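Local coordinates for protein polyphosphate kinase (Porphyromonas gingivalis, PDB 2O8R) that probably catalyses the reversible transfer of the terminal phosphate of ATP onto a growing long-chain polyphosphate, at residues 156-168 with 178-191. The protein carries 3 engineered substitutions. Numbering follows the deposited sequence. Where two conformers were deposited one is given.
Sequences FIRSGRVYLAVRL and SYALLNVPTDGLPR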
loop_
_atom_site.group_PDB
_atom_site.type_symbol
_atom_site.label_atom_id
_atom_site.label_comp_id
_atom_site.label_asym_id
_atom_site.label_seq_id
_atom_site.Cartn_x
_atom_site.Cartn_y
_atom_site.Cartn_z
ATOM N N PHE A 156 14.178 -8.542 21.658
ATOM C CA PHE A 156 13.165 -7.498 21.585
ATOM C C PHE A 156 11.799 -8.139 21.372
ATOM O O PHE A 156 11.693 -9.200 20.762
ATOM C CB PHE A 156 13.478 -6.574 20.410
ATOM C CG PHE A 156 12.720 -5.286 20.428
ATOM C CD1 PHE A 156 13.152 -4.225 21.218
ATOM C CD2 PHE A 156 11.579 -5.123 19.652
ATOM C CE1 PHE A 156 12.454 -3.029 21.243
ATOM C CE2 PHE A 156 10.879 -3.920 19.663
ATOM C CZ PHE A 156 11.321 -2.871 20.459
ATOM N N ILE A 157 10.757 -7.499 21.883
ATOM C CA ILE A 157 9.383 -7.907 21.609
ATOM C C ILE A 157 8.652 -6.704 21.016
ATOM O O ILE A 157 8.368 -5.741 21.725
ATOM C CB ILE A 157 8.671 -8.398 22.893
ATOM C CG1 ILE A 157 9.366 -9.640 23.442
ATOM C CG2 ILE A 157 7.202 -8.712 22.637
ATOM C CD1 ILE A 157 8.761 -10.165 24.731
ATOM N N ARG A 158 8.371 -6.760 19.715
ATOM C CA ARG A 158 7.740 -5.644 18.996
ATOM C C ARG A 158 6.294 -5.404 19.406
ATOM O O ARG A 158 5.576 -6.321 19.831
ATOM C CB ARG A 158 7.792 -5.871 17.489
ATOM C CG ARG A 158 9.180 -6.141 16.965
ATOM C CD ARG A 158 9.149 -6.366 15.490
ATOM N NE ARG A 158 8.697 -5.195 14.741
ATOM C CZ ARG A 158 8.446 -5.210 13.433
ATOM N NH1 ARG A 158 8.595 -6.337 12.743
ATOM N NH2 ARG A 158 8.039 -4.110 12.810
ATOM N N SER A 159 5.875 -4.154 19.269
ATOM C CA SER A 159 4.539 -3.773 19.658
ATOM C C SER A 159 3.562 -4.106 18.542
ATOM O O SER A 159 3.954 -4.258 17.375
ATOM C CB SER A 159 4.478 -2.291 20.047
ATOM O OG SER A 159 4.870 -1.467 18.971
ATOM N N GLY A 160 2.295 -4.261 18.922
ATOM C CA GLY A 160 1.216 -4.529 17.974
ATOM C C GLY A 160 1.214 -5.938 17.428
ATOM O O GLY A 160 0.331 -6.306 16.661
ATOM N N ARG A 161 2.214 -6.724 17.817
ATOM C CA ARG A 161 2.311 -8.116 17.401
ATOM C C ARG A 161 1.885 -9.055 18.534
ATOM O O ARG A 161 1.720 -8.635 19.684
ATOM C CB ARG A 161 3.737 -8.440 16.934
ATOM C CG ARG A 161 4.234 -7.594 15.764
ATOM C CD ARG A 161 3.586 -7.992 14.437
ATOM N NE ARG A 161 4.389 -8.943 13.660
ATOM C CZ ARG A 161 4.216 -10.262 13.676
ATOM N NH1 ARG A 161 3.277 -10.801 14.441
ATOM N NH2 ARG A 161 4.982 -11.047 12.930
ATOM N N VAL A 162 1.696 -10.324 18.199
ATOM C CA VAL A 162 1.385 -11.330 19.181
ATOM C C VAL A 162 2.580 -12.245 19.248
ATOM O O VAL A 162 3.105 -12.654 18.216
ATOM C CB VAL A 162 0.171 -12.143 18.760
ATOM C CG1 VAL A 162 -0.019 -13.330 19.679
ATOM C CG2 VAL A 162 -1.054 -11.274 18.755
ATOM N N TYR A 163 3.033 -12.535 20.460
ATOM C CA TYR A 163 4.084 -13.529 20.665
ATOM C C TYR A 163 3.587 -14.603 21.612
ATOM O O TYR A 163 2.651 -14.391 22.404
ATOM C CB TYR A 163 5.335 -12.911 21.274
ATOM C CG TYR A 163 6.096 -11.944 20.410
ATOM C CD1 TYR A 163 7.373 -12.253 19.958
ATOM C CD2 TYR A 163 5.562 -10.705 20.073
ATOM C CE1 TYR A 163 8.090 -11.356 19.184
ATOM C CE2 TYR A 163 6.274 -9.800 19.294
ATOM C CZ TYR A 163 7.533 -10.132 18.850
ATOM O OH TYR A 163 8.244 -9.233 18.081
ATOM N N LEU A 164 4.231 -15.757 21.518
ATOM C CA LEU A 164 3.965 -16.873 22.393
ATOM C C LEU A 164 5.175 -17.049 23.274
ATOM O O LEU A 164 6.298 -17.231 22.786
ATOM C CB LEU A 164 3.758 -18.131 21.562
ATOM C CG LEU A 164 2.372 -18.718 21.303
ATOM C CD1 LEU A 164 1.220 -17.886 21.845
ATOM C CD2 LEU A 164 2.231 -18.957 19.817
ATOM N N ALA A 165 4.957 -16.957 24.579
ATOM C CA ALA A 165 5.982 -17.360 25.526
ATOM C C ALA A 165 5.705 -18.803 25.916
ATOM O O ALA A 165 4.612 -19.124 26.384
ATOM C CB ALA A 165 5.978 -16.468 26.728
ATOM N N VAL A 166 6.694 -19.663 25.692
ATOM C CA VAL A 166 6.596 -21.104 25.945
ATOM C C VAL A 166 7.462 -21.503 27.136
ATOM O O VAL A 166 8.616 -21.090 27.229
ATOM C CB VAL A 166 7.121 -21.917 24.727
ATOM C CG1 VAL A 166 7.039 -23.401 24.990
ATOM C CG2 VAL A 166 6.363 -21.566 23.462
ATOM N N ARG A 167 6.905 -22.304 28.040
ATOM C CA ARG A 167 7.661 -22.888 29.149
ATOM C C ARG A 167 8.102 -24.304 28.795
ATOM O O ARG A 167 7.288 -25.123 28.370
ATOM C CB ARG A 167 6.801 -22.928 30.406
ATOM C CG ARG A 167 7.438 -23.638 31.570
ATOM C CD ARG A 167 6.717 -23.308 32.857
ATOM N NE ARG A 167 5.486 -24.069 33.015
ATOM C CZ ARG A 167 4.626 -23.885 34.009
ATOM N NH1 ARG A 167 4.864 -22.957 34.930
ATOM N NH2 ARG A 167 3.524 -24.624 34.080
ATOM N N LEU A 168 9.384 -24.595 28.988
ATOM C CA LEU A 168 9.936 -25.897 28.621
ATOM C C LEU A 168 10.629 -26.650 29.768
ATOM O O LEU A 168 11.371 -26.053 30.553
ATOM C CB LEU A 168 10.920 -25.717 27.470
ATOM C CG LEU A 168 10.363 -25.029 26.232
ATOM C CD1 LEU A 168 11.482 -24.352 25.451
ATOM C CD2 LEU A 168 9.601 -26.019 25.360
ATOM N N SER A 178 12.917 -24.044 31.478
ATOM C CA SER A 178 13.402 -23.204 30.398
ATOM C C SER A 178 12.255 -22.347 29.859
ATOM O O SER A 178 11.079 -22.655 30.066
ATOM C CB SER A 178 13.975 -24.069 29.284
ATOM O OG SER A 178 15.373 -24.216 29.442
ATOM N N TYR A 179 12.591 -21.264 29.168
ATOM C CA TYR A 179 11.566 -20.419 28.576
ATOM C C TYR A 179 11.938 -19.989 27.181
ATOM O O TYR A 179 13.103 -19.745 26.891
ATOM C CB TYR A 179 11.283 -19.214 29.456
ATOM C CG TYR A 179 10.630 -19.623 30.734
ATOM C CD1 TYR A 179 9.283 -19.951 30.762
ATOM C CD2 TYR A 179 11.359 -19.726 31.909
ATOM C CE1 TYR A 179 8.671 -20.339 31.922
ATOM C CE2 TYR A 179 10.755 -20.122 33.082
ATOM C CZ TYR A 179 9.407 -20.431 33.081
ATOM O OH TYR A 179 8.777 -20.829 34.241
ATOM N N ALA A 180 10.939 -19.919 26.307
ATOM C CA ALA A 180 11.181 -19.537 24.927
ATOM C C ALA A 180 10.146 -18.556 24.398
ATOM O O ALA A 180 9.003 -18.478 24.881
ATOM C CB ALA A 180 11.258 -20.745 24.052
ATOM N N LEU A 181 10.567 -17.796 23.403
ATOM C CA LEU A 181 9.711 -16.813 22.799
ATOM C C LEU A 181 9.592 -17.183 21.355
ATOM O O LEU A 181 10.615 -17.390 20.697
ATOM C CB LEU A 181 10.364 -15.438 22.905
ATOM C CG LEU A 181 9.559 -14.204 22.511
ATOM C CD1 LEU A 181 8.461 -13.933 23.516
ATOM C CD2 LEU A 181 10.485 -13.022 22.444
ATOM N N LEU A 182 8.368 -17.286 20.845
ATOM C CA LEU A 182 8.230 -17.282 19.385
ATOM C C LEU A 182 7.182 -16.345 18.767
ATOM O O LEU A 182 6.279 -15.827 19.444
ATOM C CB LEU A 182 8.216 -18.692 18.775
ATOM C CG LEU A 182 7.336 -19.787 19.337
ATOM C CD1 LEU A 182 5.936 -19.628 18.812
ATOM C CD2 LEU A 182 7.906 -21.108 18.910
ATOM N N ASN A 183 7.361 -16.121 17.467
ATOM C CA ASN A 183 6.600 -15.140 16.723
ATOM C C ASN A 183 5.366 -15.760 16.128
ATOM O O ASN A 183 5.372 -16.928 15.752
ATOM C CB ASN A 183 7.464 -14.554 15.603
ATOM C CG ASN A 183 8.215 -15.617 14.823
ATOM O OD1 ASN A 183 8.694 -16.602 15.384
ATOM N ND2 ASN A 183 8.321 -15.424 13.524
ATOM N N VAL A 184 4.292 -14.989 16.045
ATOM C CA VAL A 184 3.159 -15.432 15.260
ATOM C C VAL A 184 3.161 -14.609 13.977
ATOM O O VAL A 184 2.815 -13.430 13.977
ATOM C CB VAL A 184 1.848 -15.443 16.071
ATOM C CG1 VAL A 184 2.182 -15.681 17.520
ATOM C CG2 VAL A 184 1.084 -14.166 15.929
ATOM N N PRO A 185 3.604 -15.227 12.879
ATOM C CA PRO A 185 3.967 -14.505 11.656
ATOM C C PRO A 185 2.774 -13.936 10.903
ATOM O O PRO A 185 2.520 -14.320 9.761
ATOM C CB PRO A 185 4.662 -15.574 10.809
ATOM C CG PRO A 185 4.132 -16.870 11.307
ATOM C CD PRO A 185 3.761 -16.686 12.750
ATOM N N THR A 186 2.049 -13.019 11.531
ATOM C CA THR A 186 0.881 -12.430 10.882
ATOM C C THR A 186 1.295 -11.383 9.865
ATOM O O THR A 186 0.465 -10.848 9.145
ATOM C CB THR A 186 -0.110 -11.847 11.875
ATOM O OG1 THR A 186 0.554 -10.887 12.704
ATOM C CG2 THR A 186 -0.669 -12.939 12.725
ATOM N N ASP A 187 2.591 -11.125 9.795
ATOM C CA ASP A 187 3.156 -10.306 8.741
ATOM C C ASP A 187 3.239 -11.078 7.426
ATOM O O ASP A 187 3.561 -10.513 6.387
ATOM C CB ASP A 187 4.551 -9.834 9.155
ATOM C CG ASP A 187 5.465 -10.983 9.600
ATOM O OD1 ASP A 187 5.085 -12.167 9.458
ATOM O OD2 ASP A 187 6.576 -10.697 10.099
ATOM N N GLY A 188 2.995 -12.383 7.487
ATOM C CA GLY A 188 3.087 -13.246 6.314
ATOM C C GLY A 188 1.914 -14.202 6.155
ATOM O O GLY A 188 1.743 -14.809 5.103
ATOM N N LEU A 189 1.109 -14.343 7.204
ATOM C CA LEU A 189 -0.050 -15.229 7.180
ATOM C C LEU A 189 -1.263 -14.516 7.777
ATOM O O LEU A 189 -1.113 -13.516 8.475
ATOM C CB LEU A 189 0.255 -16.493 7.980
ATOM C CG LEU A 189 1.170 -17.553 7.371
ATOM C CD1 LEU A 189 1.066 -18.803 8.204
ATOM C CD2 LEU A 189 0.770 -17.841 5.949
ATOM N N PRO A 190 -2.474 -15.010 7.500
ATOM C CA PRO A 190 -3.611 -14.369 8.131
ATOM C C PRO A 190 -3.754 -14.783 9.597
ATOM O O PRO A 190 -3.306 -15.870 9.989
ATOM C CB PRO A 190 -4.792 -14.900 7.325
ATOM C CG PRO A 190 -4.362 -16.225 6.872
ATOM C CD PRO A 190 -2.884 -16.133 6.640
ATOM N N ARG A 191 -4.376 -13.912 10.391
ATOM C CA ARG A 191 -4.643 -14.193 11.798
ATOM C C ARG A 191 -5.587 -15.374 11.877
ATOM O O ARG A 191 -5.434 -16.245 12.739
ATOM C CB ARG A 191 -5.286 -12.979 12.472
ATOM C CG ARG A 191 -5.517 -13.127 13.962
ATOM C CD ARG A 191 -4.215 -13.337 14.739
ATOM N NE ARG A 191 -4.471 -13.687 16.139
ATOM C CZ ARG A 191 -4.682 -12.805 17.114
ATOM N NH1 ARG A 191 -4.672 -11.498 16.877
ATOM N NH2 ARG A 191 -4.893 -13.228 18.343
#
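L164, V166 and L168 face L182, A180 and S178 as the three hydrogen-bonded pairs of an antiparallel β-hairpin, each joined by two backbone bonds, such as L164 N to L182 O at 2.9 Å. From residues of the alternating non-hydrogen-bonded pairs, CA-H...O contacts reach carbonyls of the neighbouring pairs, as from A165 CA to A180 O. Beyond N183 the pairing fades into a weak bond from V184 N to V162 O.

The side chains then sort by face. L181 sets CG anti to its backbone N (chi1 -171°), which carries CD2 to 3.7 Å from I157 CG1 while CG lies obliquely 3.9 Å from Y163 CD1. I157 also lays CG2 over one face of the Y163 ring, near its rim, and the phenol OH accepts a bond from R158 N at 3.0 Å; the loop before the strand thus touches the ring on one face and bonds to its hydroxyl. Farther along, the aliphatic part of R167 runs beside Y179, its CB 3.5 Å from CE1, and its guanidinium makes a cation-pi contact with Y177. On the other face of the sheet, L182 CD1 meets L164 CB and L168 CD1 rests on A180 CB at 3.9 Å.

At the hairpin's open end V162 CB packs 3.6 Å from V184 CG2. V184 O accepts T186 N, the bond that closes the inverse gamma turn centred on P185; in one of two conformers R161 NH1 approaches it too, from the other face of the carbonyl. V162 CG2 lies over one face of the R191 guanidinium, near its rim, and salt bridges to E210 and D305 hold that group.

Within the middle domain, strand 225-235 flanks strand 163-169 and strand 146-147 flanks strand 178-183, while helices 209-214 and 217-220 cover the L164, V166 and L182 face.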